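Local coordinates for SnoaL-like domain-containing protein (Kribbella flavida, PDB 5EVH) that is of unknown function but carries a SnoaL-like domain of the NTF2 clan, whose cone-shaped alpha+beta fold often encloses a ligand-binding pocket or an active site, at residues D48-R51 and A52-P56; T26-R29 and H30-G33; D111-P114 and F115-R119. All coordinates share one frame; numbering follows the deposited sequence.

How the contacts relate
The three are local contacts, along a helix, round a turn and at a helix start, in one small alpha+beta domain. Contacts 1 and 2 are neighbours, their centres 11 Å apart, and meet where helix 47-58 packs on helix 24-28 and on the turn and short strand after it: Arg51 NH1 lies 3.9 Å from Met28 CG, and Phe50 CE2 is 4.0 Å from Val31 CG2. Contact 3 stands apart, its centre about 20 Å from that of contact 1 and 29 Å from that of contact 2. No active site is established; bound glycerol, probably from the crystallisation liquor, lies about 4 Å from the side chain of Phe53 in contact 1 and also of Arg112 in contact 3.

Contact 1 of 3, residues D48-R51 and A52-P56; sequences DAFR and AFMEP
Arg51 and Glu55 form an i to i+4 salt bridge along helix 47-58, one of the helices that pack against the curved sheet of this SnoaL-like, NTF2-type fold. Followed outward, the arginine CB leads away from residues 52-56; CG, anti to the backbone N (chi1 174°), passes 3.8 Å from Glu55 OE1, and the extended chain carries CD alongside the glutamate, which points the same way. NE then gives OE1 a fairly straight bond of 2.9 Å, nearly along the carboxylate C-O axis, while NH2 reaches the same oxygen at 3.1 Å from above the carboxylate plane. One oxygen thus takes both donors of a side-on grip, with the two flat groups 52° apart. At the tips the network runs on: Arg51 NH1 pairs with Asp25, and Glu55 OE2 with Arg59, which would probably favour the ionised carboxylate. On the buried flank, the selenomethionine Met54, in the conformer described (a second exists), sets CB over one face of the Phe50 ring, and its CG lies, tentatively, 3.9 Å from Phe50 CE2. The ring also touches Ile35 and Cys37 of the sheet, and both side chains meet Tyr15 of helix 7-20. Phe50 O accepts from Met54 N at 2.8 Å, almost in line with its C=O bond, and from Phe53 N at 3.0 Å, well above the carbonyl plane.

Contact 2 of 3, residues T26-R29 and H30-G33; sequences TAMR and HVAG
His30 N donates to Ala27 O at 2.9 Å and Val31 N to Met28 O at 3.1 Å, two successive i to i+3 bonds that carry the chain out of helix 24-28. Each donor stands well above the plane of its carbonyl, by 47° for His30 N and by 70° for Val31 N, consistent with i to i+3 bonds of a tight turn. Around the first bond the histidine folds back over the helix end: with CG anti to its own carbonyl carbon (chi1 -62°), the ring turns an edge to Ala27 O, and CD2 comes within 3.5 Å of Thr26 O. Residues Met28 to Val31 form a type I beta turn, which links the short second helix of this NTF2-like domain to the short strand 31-32, around which His30 and Ala32 bond through their backbones to Ile103 of strand 102-109. The side chains at the two ends of the turn also pack together. The selenomethionine Met28 is bent at both chi2 and chi3, which brings its end back to Val31: SE lies 3.9 Å from CG2 of the valine, and the methyl CE is equally close to CG1, so one side chain spans both branches of the other. Val31 CG2 also approaches Ala27 O. Farther out, Met28 leans on Ala47, Arg51 and Met54 of helix 47-58, while Ala27 packs against Tyr15 and Ala18 of helix 7-20 and His30 touches Ala14.

Contact 3 of 3, residues D111-P114 and F115-R119; sequences DRTP and FEQAR
Phe115 folds back over the first turn of helix 113-124, and the snug part of this contact gathers there. With CG anti to its carbonyl carbon (chi1 -64°), the ring turns an edge toward the carbonyls of Asp111 and Arg112; CD2 lies 3.9 Å from Asp111 O, and CB 3.5 Å from Arg112 O. That second oxygen also receives a nearly straight bond from Glu116 N at 3.1 Å, and Gln117 N to Thr113 O, at 2.8 Å, continues the helical pattern. Asp111 caps this N-terminus: its OD1 accepts from Thr113 N at 3.0 Å, met from above the carboxylate plane. The outer side is looser: Gln117 is solvent-exposed, and its amide makes just a van der Waals touch on the Thr113 methyl, Gln117 NE2 to Thr113 CG2 3.4 Å, tentative because the threonine has a second conformer. The Phe115 ring also rests on Val87 and Ala90, and an alanine at this position would probably leave those residues without their aromatic partner and open a gap beside Asp111 O and Arg112 O. The capping residues serve the dimer as well: Asp111 OD2 pairs with Arg112 NE of the second subunit, and Arg112 NE with Asp111 OD2 of the second subunit. The helix leaves the end of strand 102-109 at the subunit interface, with Arg112 resting on the loop at Pro40 and Ala41 between strands 35-39 and 42-45.

Contact 1 of 3, residues D48-R51 and A52-P56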
ATOM      1  N   ASP A  48       0.317  23.476   1.608  1.00 28.74           N
ATOM      2  CA  ASP A  48      -0.031  23.816   2.994  1.00 33.52           C
ATOM      3  C   ASP A  48      -0.851  22.717   3.679  1.00 36.10           C
ATOM      4  O   ASP A  48      -0.566  22.320   4.826  1.00 32.35           O
ATOM      5  CB  ASP A  48      -0.811  25.132   3.048  1.00 43.07           C
ATOM      6  CG  ASP A  48       0.079  26.344   2.813  1.00 51.02           C
ATOM      7  OD1 ASP A  48       1.311  26.204   2.950  1.00 49.69           O
ATOM      8  OD2 ASP A  48      -0.455  27.436   2.500  1.00 56.70           O
ATOM      9  N   ALA A  49      -1.951  22.296   3.042  1.00 28.76           N
ATOM     10  CA  ALA A  49      -2.730  21.191   3.595  1.00 29.50           C
ATOM     11  C   ALA A  49      -1.878  19.919   3.656  1.00 31.69           C
ATOM     12  O   ALA A  49      -2.001  19.113   4.595  1.00 29.56           O
ATOM     13  CB  ALA A  49      -3.987  20.958   2.753  1.00 26.32           C
ATOM     14  N   PHE A  50      -1.017  19.707   2.665  1.00 21.87           N
ATOM     15  CA  PHE A  50      -0.218  18.485   2.717  1.00 20.73           C
ATOM     16  C   PHE A  50       0.682  18.502   3.959  1.00 23.89           C
ATOM     17  O   PHE A  50       0.798  17.507   4.685  1.00 21.44           O
ATOM     18  CB  PHE A  50       0.621  18.340   1.433  1.00 20.02           C
ATOM     19  CG  PHE A  50       1.399  17.072   1.385  1.00 18.92           C
ATOM     20  CD1 PHE A  50       0.745  15.854   1.193  1.00 18.28           C
ATOM     21  CD2 PHE A  50       2.795  17.079   1.561  1.00 20.32           C
ATOM     22  CE1 PHE A  50       1.464  14.644   1.177  1.00 19.71           C
ATOM     23  CE2 PHE A  50       3.504  15.904   1.566  1.00 19.13           C
ATOM     24  CZ  PHE A  50       2.877  14.665   1.361  1.00 19.57           C
ATOM     25  N   ARG A  51       1.351  19.628   4.191  1.00 25.56           N
ATOM     26  CA  ARG A  51       2.219  19.753   5.354  1.00 28.03           C
ATOM     27  C   ARG A  51       1.452  19.518   6.648  1.00 29.39           C
ATOM     28  O   ARG A  51       1.920  18.797   7.541  1.00 27.25           O
ATOM     29  CB  ARG A  51       2.875  21.123   5.337  1.00 28.15           C
ATOM     30  CG  ARG A  51       3.677  21.385   6.568  1.00 36.69           C
ATOM     31  CD  ARG A  51       4.810  22.350   6.315  1.00 43.08           C
ATOM     32  NE  ARG A  51       5.724  22.157   7.440  1.00 49.75           N
ATOM     33  CZ  ARG A  51       6.966  22.587   7.482  1.00 40.03           C
ATOM     34  NH1 ARG A  51       7.438  23.226   6.428  1.00 35.25           N
ATOM     35  NH2 ARG A  51       7.716  22.358   8.572  1.00 43.98           N
ATOM     36  N   ALA A  52       0.249  20.084   6.756  1.00 25.36           N
ATOM     37  CA  ALA A  52      -0.546  19.884   7.951  1.00 29.07           C
ATOM     38  C   ALA A  52      -0.900  18.416   8.165  1.00 31.36           C
ATOM     39  O   ALA A  52      -1.171  18.032   9.296  1.00 36.05           O
ATOM     40  CB  ALA A  52      -1.819  20.769   7.894  1.00 29.86           C
ATOM     41  N   PHE A  53      -0.901  17.577   7.118  1.00 27.36           N
ATOM     42  CA  PHE A  53      -1.148  16.134   7.246  1.00 24.26           C
ATOM     43  C   PHE A  53       0.154  15.365   7.533  1.00 23.95           C
ATOM     44  O   PHE A  53       0.207  14.539   8.453  1.00 26.89           O
ATOM     45  CB  PHE A  53      -1.848  15.627   5.966  1.00 24.66           C
ATOM     46  CG  PHE A  53      -1.703  14.159   5.711  1.00 28.98           C
ATOM     47  CD1 PHE A  53      -2.409  13.244   6.435  1.00 32.74           C
ATOM     48  CD2 PHE A  53      -0.883  13.697   4.703  1.00 34.57           C
ATOM     49  CE1 PHE A  53      -2.251  11.854   6.191  1.00 30.50           C
ATOM     50  CE2 PHE A  53      -0.741  12.325   4.443  1.00 34.08           C
ATOM     51  CZ  PHE A  53      -1.435  11.415   5.185  1.00 32.68           C
HETATM   52  N   MSE A  54       1.218  15.646   6.768  0.58 23.79           N
HETATM   53  CA  MSE A  54       2.462  14.836   6.828  0.58 23.53           C
HETATM   54  C   MSE A  54       3.195  15.085   8.137  0.58 21.73           C
HETATM   55  O   MSE A  54       3.708  14.149   8.773  0.58 18.84           O
HETATM   56  CB  MSE A  54       3.430  15.098   5.621  0.58 19.08           C
HETATM   57  CG  MSE A  54       4.000  16.525   5.433  0.58 21.98           C
HETATM   58 SE   MSE A  54       5.768  17.076   6.273  0.58 35.67          SE
HETATM   59  CE  MSE A  54       7.003  16.526   4.842  0.58 28.08           C
ATOM     60  N   GLU A  55       3.248  16.343   8.555  1.00 20.10           N
ATOM     61  CA  GLU A  55       4.076  16.650   9.720  1.00 20.55           C
ATOM     62  C   GLU A  55       3.627  15.890  10.976  1.00 20.66           C
ATOM     63  O   GLU A  55       4.478  15.229  11.594  1.00 20.21           O
ATOM     64  CB  GLU A  55       4.119  18.175   9.951  1.00 26.59           C
ATOM     65  CG  GLU A  55       5.216  18.514  10.876  1.00 40.27           C
ATOM     66  CD  GLU A  55       5.587  20.020  10.920  1.00 50.02           C
ATOM     67  OE1 GLU A  55       5.404  20.782   9.934  1.00 48.79           O
ATOM     68  OE2 GLU A  55       6.106  20.414  11.977  1.00 55.61           O
ATOM     69  N   PRO A  56       2.348  15.953  11.419  1.00 22.93           N
ATOM     70  CA  PRO A  56       1.908  15.124  12.576  1.00 23.16           C
ATOM     71  C   PRO A  56       2.168  13.641  12.370  1.00 26.46           C
ATOM     72  O   PRO A  56       2.493  12.909  13.320  1.00 25.21           O
ATOM     73  CB  PRO A  56       0.397  15.403  12.670  1.00 25.17           C
ATOM     74  CG  PRO A  56       0.143  16.573  11.805  1.00 28.81           C
ATOM     75  CD  PRO A  56       1.229  16.701  10.805  1.00 24.37           C
TER

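Contact 2 of 3, residues T26-R29 and H30-G33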
ATOM      1  N   THR A  26      13.194  20.404   4.680  1.00 26.23           N
ATOM      2  CA  THR A  26      13.900  19.732   3.588  1.00 22.58           C
ATOM      3  C   THR A  26      12.948  18.860   2.788  1.00 18.19           C
ATOM      4  O   THR A  26      12.964  18.892   1.545  1.00 19.73           O
ATOM      5  CB  THR A  26      15.066  18.900   4.143  1.00 19.79           C
ATOM      6  OG1 THR A  26      15.945  19.814   4.834  1.00 20.79           O
ATOM      7  CG2 THR A  26      15.853  18.169   3.009  1.00 19.36           C
ATOM      8  N   ALA A  27      12.086  18.099   3.473  1.00 16.86           N
ATOM      9  CA  ALA A  27      11.120  17.252   2.769  1.00 16.46           C
ATOM     10  C   ALA A  27      10.224  18.072   1.859  1.00 19.74           C
ATOM     11  O   ALA A  27       9.964  17.672   0.710  1.00 18.07           O
ATOM     12  CB  ALA A  27      10.269  16.460   3.785  1.00 18.78           C
HETATM   13  N   MSE A  28       9.820  19.271   2.314  1.00 21.11           N
HETATM   14  CA  MSE A  28       8.886  20.094   1.556  1.00 24.91           C
HETATM   15  C   MSE A  28       9.543  20.711   0.337  1.00 27.89           C
HETATM   16  O   MSE A  28       8.843  21.149  -0.570  1.00 26.80           O
HETATM   17  CB  MSE A  28       8.284  21.182   2.452  1.00 23.78           C
HETATM   18  CG  MSE A  28       7.323  20.619   3.517  1.00 23.94           C
HETATM   19 SE   MSE A  28       5.795  19.626   2.824  0.57 25.56          SE
HETATM   20  CE  MSE A  28       5.053  21.071   1.809  1.00 28.22           C
ATOM     21  N   ARG A  29      10.879  20.749   0.296  1.00 20.14           N
ATOM     22  CA  ARG A  29      11.551  21.118  -0.945  1.00 23.13           C
ATOM     23  C   ARG A  29      11.128  20.236  -2.087  1.00 23.33           C
ATOM     24  O   ARG A  29      11.308  20.618  -3.248  1.00 22.80           O
ATOM     25  CB  ARG A  29      13.091  20.964  -0.860  1.00 28.02           C
ATOM     26  CG  ARG A  29      13.839  21.838   0.076  1.00 39.48           C
ATOM     27  CD  ARG A  29      15.368  21.495  -0.087  1.00 35.22           C
ATOM     28  NE  ARG A  29      16.136  22.256   0.879  1.00 35.61           N
ATOM     29  CZ  ARG A  29      17.384  21.982   1.210  1.00 29.21           C
ATOM     30  NH1 ARG A  29      18.046  20.931   0.640  1.00 24.93           N
ATOM     31  NH2 ARG A  29      17.969  22.740   2.113  1.00 34.68           N
ATOM     32  N   HIS A  30      10.745  18.985  -1.790  1.00 18.15           N
ATOM     33  CA  HIS A  30      10.456  18.043  -2.842  1.00 16.11           C
ATOM     34  C   HIS A  30       8.979  17.962  -3.161  1.00 21.10           C
ATOM     35  O   HIS A  30       8.591  17.083  -3.926  1.00 23.91           O
ATOM     36  CB  HIS A  30      10.953  16.661  -2.423  1.00 13.63           C
ATOM     37  CG  HIS A  30      12.423  16.607  -2.211  1.00 19.24           C
ATOM     38  ND1 HIS A  30      13.315  16.502  -3.267  1.00 25.71           N
ATOM     39  CD2 HIS A  30      13.166  16.629  -1.074  1.00 20.84           C
ATOM     40  CE1 HIS A  30      14.553  16.435  -2.783  1.00 28.04           C
ATOM     41  NE2 HIS A  30      14.495  16.512  -1.457  1.00 20.78           N
ATOM     42  N   VAL A  31       8.163  18.858  -2.609  1.00 19.00           N
ATOM     43  CA  VAL A  31       6.704  18.824  -2.754  1.00 19.34           C
ATOM     44  C   VAL A  31       6.258  19.982  -3.646  1.00 22.89           C
ATOM     45  O   VAL A  31       6.598  21.147  -3.376  1.00 23.32           O
ATOM     46  CB  VAL A  31       6.027  18.928  -1.382  1.00 17.58           C
ATOM     47  CG1 VAL A  31       4.470  19.106  -1.545  1.00 16.92           C
ATOM     48  CG2 VAL A  31       6.374  17.677  -0.538  1.00 16.99           C
ATOM     49  N   ALA A  32       5.449  19.695  -4.662  1.00 19.95           N
ATOM     50  CA  ALA A  32       4.925  20.786  -5.490  1.00 21.87           C
ATOM     51  C   ALA A  32       3.897  21.635  -4.730  1.00 25.12           C
ATOM     52  O   ALA A  32       3.114  21.134  -3.928  1.00 22.40           O
ATOM     53  CB  ALA A  32       4.274  20.240  -6.751  1.00 24.73           C
ATOM     54  N   GLY A  33       3.870  22.939  -5.007  1.00 23.31           N
ATOM     55  CA  GLY A  33       2.849  23.792  -4.372  1.00 25.03           C
ATOM     56  C   GLY A  33       1.432  23.305  -4.580  1.00 25.95           C
ATOM     57  O   GLY A  33       0.564  23.471  -3.704  1.00 25.77           O
TER

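Contact 3 of 3, residues D111-P114 and F115-R119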
ATOM      1  N   ASP A 111      -3.307   1.009   6.783  1.00 13.54           N
ATOM      2  CA  ASP A 111      -4.497   0.492   7.462  1.00 14.35           C
ATOM      3  C   ASP A 111      -4.691   1.352   8.711  1.00 19.24           C
ATOM      4  O   ASP A 111      -3.829   1.355   9.611  1.00 16.03           O
ATOM      5  CB  ASP A 111      -4.290  -0.968   7.837  1.00 12.34           C
ATOM      6  CG  ASP A 111      -5.497  -1.574   8.545  1.00 15.10           C
ATOM      7  OD1 ASP A 111      -6.615  -0.960   8.496  1.00 17.87           O
ATOM      8  OD2 ASP A 111      -5.352  -2.688   9.132  1.00 22.81           O
ATOM      9  N   ARG A 112      -5.780   2.123   8.749  1.00 13.10           N
ATOM     10  CA  ARG A 112      -6.105   2.928   9.941  1.00 19.36           C
ATOM     11  C   ARG A 112      -6.646   2.105  11.120  1.00 22.08           C
ATOM     12  O   ARG A 112      -6.648   2.605  12.264  1.00 20.61           O
ATOM     13  CB  ARG A 112      -7.119   4.038   9.570  1.00 18.02           C
ATOM     14  CG  ARG A 112      -6.532   5.103   8.559  1.00 19.69           C
ATOM     15  CD  ARG A 112      -7.594   6.206   8.219  1.00 19.87           C
ATOM     16  NE  ARG A 112      -8.629   5.612   7.366  1.00 18.07           N
ATOM     17  CZ  ARG A 112      -9.828   6.123   7.168  1.00 26.92           C
ATOM     18  NH1 ARG A 112     -10.177   7.254   7.787  1.00 26.53           N
ATOM     19  NH2 ARG A 112     -10.670   5.496   6.368  1.00 24.43           N
ATOM     20  N   THR A 113      -7.088   0.867  10.884  0.71 22.37           N
ATOM     21  CA  THR A 113      -7.793   0.135  11.935  0.71 23.69           C
ATOM     22  C   THR A 113      -6.982   0.025  13.217  0.71 24.38           C
ATOM     23  O   THR A 113      -7.533   0.325  14.296  0.71 26.01           O
ATOM     24  CB  THR A 113      -8.239  -1.234  11.396  0.71 23.24           C
ATOM     25  OG1 THR A 113      -9.166  -1.001  10.331  0.71 23.23           O
ATOM     26  CG2 THR A 113      -8.951  -2.076  12.471  0.71 24.74           C
ATOM     27  N   PRO A 114      -5.705  -0.360  13.184  1.00 23.47           N
ATOM     28  CA  PRO A 114      -4.975  -0.551  14.438  1.00 24.57           C
ATOM     29  C   PRO A 114      -4.928   0.706  15.271  1.00 26.01           C
ATOM     30  O   PRO A 114      -4.970   0.629  16.513  1.00 30.71           O
ATOM     31  CB  PRO A 114      -3.554  -0.964  13.958  1.00 27.89           C
ATOM     32  CG  PRO A 114      -3.794  -1.612  12.653  1.00 28.31           C
ATOM     33  CD  PRO A 114      -4.884  -0.744  12.024  1.00 21.63           C
ATOM     34  N   PHE A 115      -4.834   1.872  14.623  1.00 25.70           N
ATOM     35  CA  PHE A 115      -4.794   3.128  15.362  1.00 27.43           C
ATOM     36  C   PHE A 115      -6.134   3.386  16.038  1.00 31.93           C
ATOM     37  O   PHE A 115      -6.202   3.632  17.255  1.00 30.84           O
ATOM     38  CB  PHE A 115      -4.401   4.266  14.430  1.00 26.92           C
ATOM     39  CG  PHE A 115      -3.007   4.128  13.862  1.00 25.59           C
ATOM     40  CD1 PHE A 115      -1.889   4.638  14.581  1.00 26.80           C
ATOM     41  CD2 PHE A 115      -2.779   3.449  12.667  1.00 23.40           C
ATOM     42  CE1 PHE A 115      -0.593   4.530  14.079  1.00 25.83           C
ATOM     43  CE2 PHE A 115      -1.501   3.349  12.144  1.00 24.87           C
ATOM     44  CZ  PHE A 115      -0.376   3.862  12.860  1.00 23.47           C
ATOM     45  N   GLU A 116      -7.214   3.265  15.272  1.00 31.21           N
ATOM     46  CA  GLU A 116      -8.546   3.453  15.834  1.00 35.40           C
ATOM     47  C   GLU A 116      -8.806   2.482  16.990  1.00 36.65           C
ATOM     48  O   GLU A 116      -9.376   2.869  18.020  1.00 40.71           O
ATOM     49  CB  GLU A 116      -9.549   3.284  14.688  1.00 36.39           C
ATOM     50  CG  GLU A 116     -11.018   3.449  15.067  1.00 66.41           C
ATOM     51  CD  GLU A 116     -11.906   3.295  13.812  1.00 86.27           C
ATOM     52  OE1 GLU A 116     -11.327   3.384  12.679  1.00 89.13           O
ATOM     53  OE2 GLU A 116     -13.146   3.057  13.951  1.00 92.84           O
ATOM     54  N   GLN A 117      -8.372   1.222  16.859  1.00 37.95           N
ATOM     55  CA  GLN A 117      -8.547   0.248  17.941  1.00 39.17           C
ATOM     56  C   GLN A 117      -7.755   0.648  19.179  1.00 49.19           C
ATOM     57  O   GLN A 117      -8.269   0.613  20.308  1.00 50.14           O
ATOM     58  CB  GLN A 117      -8.105  -1.144  17.487  1.00 36.76           C
ATOM     59  CG  GLN A 117      -9.152  -1.788  16.626  1.00 39.75           C
ATOM     60  CD  GLN A 117      -8.680  -3.023  15.915  1.00 46.85           C
ATOM     61  OE1 GLN A 117      -7.473  -3.336  15.854  1.00 50.91           O
ATOM     62  NE2 GLN A 117      -9.639  -3.731  15.317  1.00 48.00           N
ATOM     63  N   ALA A 118      -6.488   1.006  18.992  1.00 51.94           N
ATOM     64  CA  ALA A 118      -5.701   1.488  20.121  1.00 51.88           C
ATOM     65  C   ALA A 118      -6.354   2.716  20.764  1.00 56.46           C
ATOM     66  O   ALA A 118      -6.386   2.838  21.994  1.00 57.43           O
ATOM     67  CB  ALA A 118      -4.262   1.790  19.664  1.00 43.13           C
ATOM     68  N   ARG A 119      -6.888   3.633  19.942  1.00 60.72           N
ATOM     69  CA  ARG A 119      -7.374   4.914  20.455  1.00 63.77           C
ATOM     70  C   ARG A 119      -8.692   4.748  21.193  1.00 65.76           C
ATOM     71  O   ARG A 119      -8.900   5.352  22.255  1.00 64.33           O
ATOM     72  CB  ARG A 119      -7.513   5.904  19.301  1.00 67.72           C
ATOM     73  CG  ARG A 119      -8.261   7.191  19.599  1.00 72.19           C
ATOM     74  CD  ARG A 119      -7.880   8.280  18.562  1.00 80.66           C
ATOM     75  NE  ARG A 119      -8.099   7.856  17.166  1.00 86.48           N
ATOM     76  CZ  ARG A 119      -7.142   7.684  16.241  1.00 85.36           C
ATOM     77  NH1 ARG A 119      -7.471   7.291  15.015  1.00 80.43           N
ATOM     78  NH2 ARG A 119      -5.859   7.907  16.527  1.00 86.30           N
TER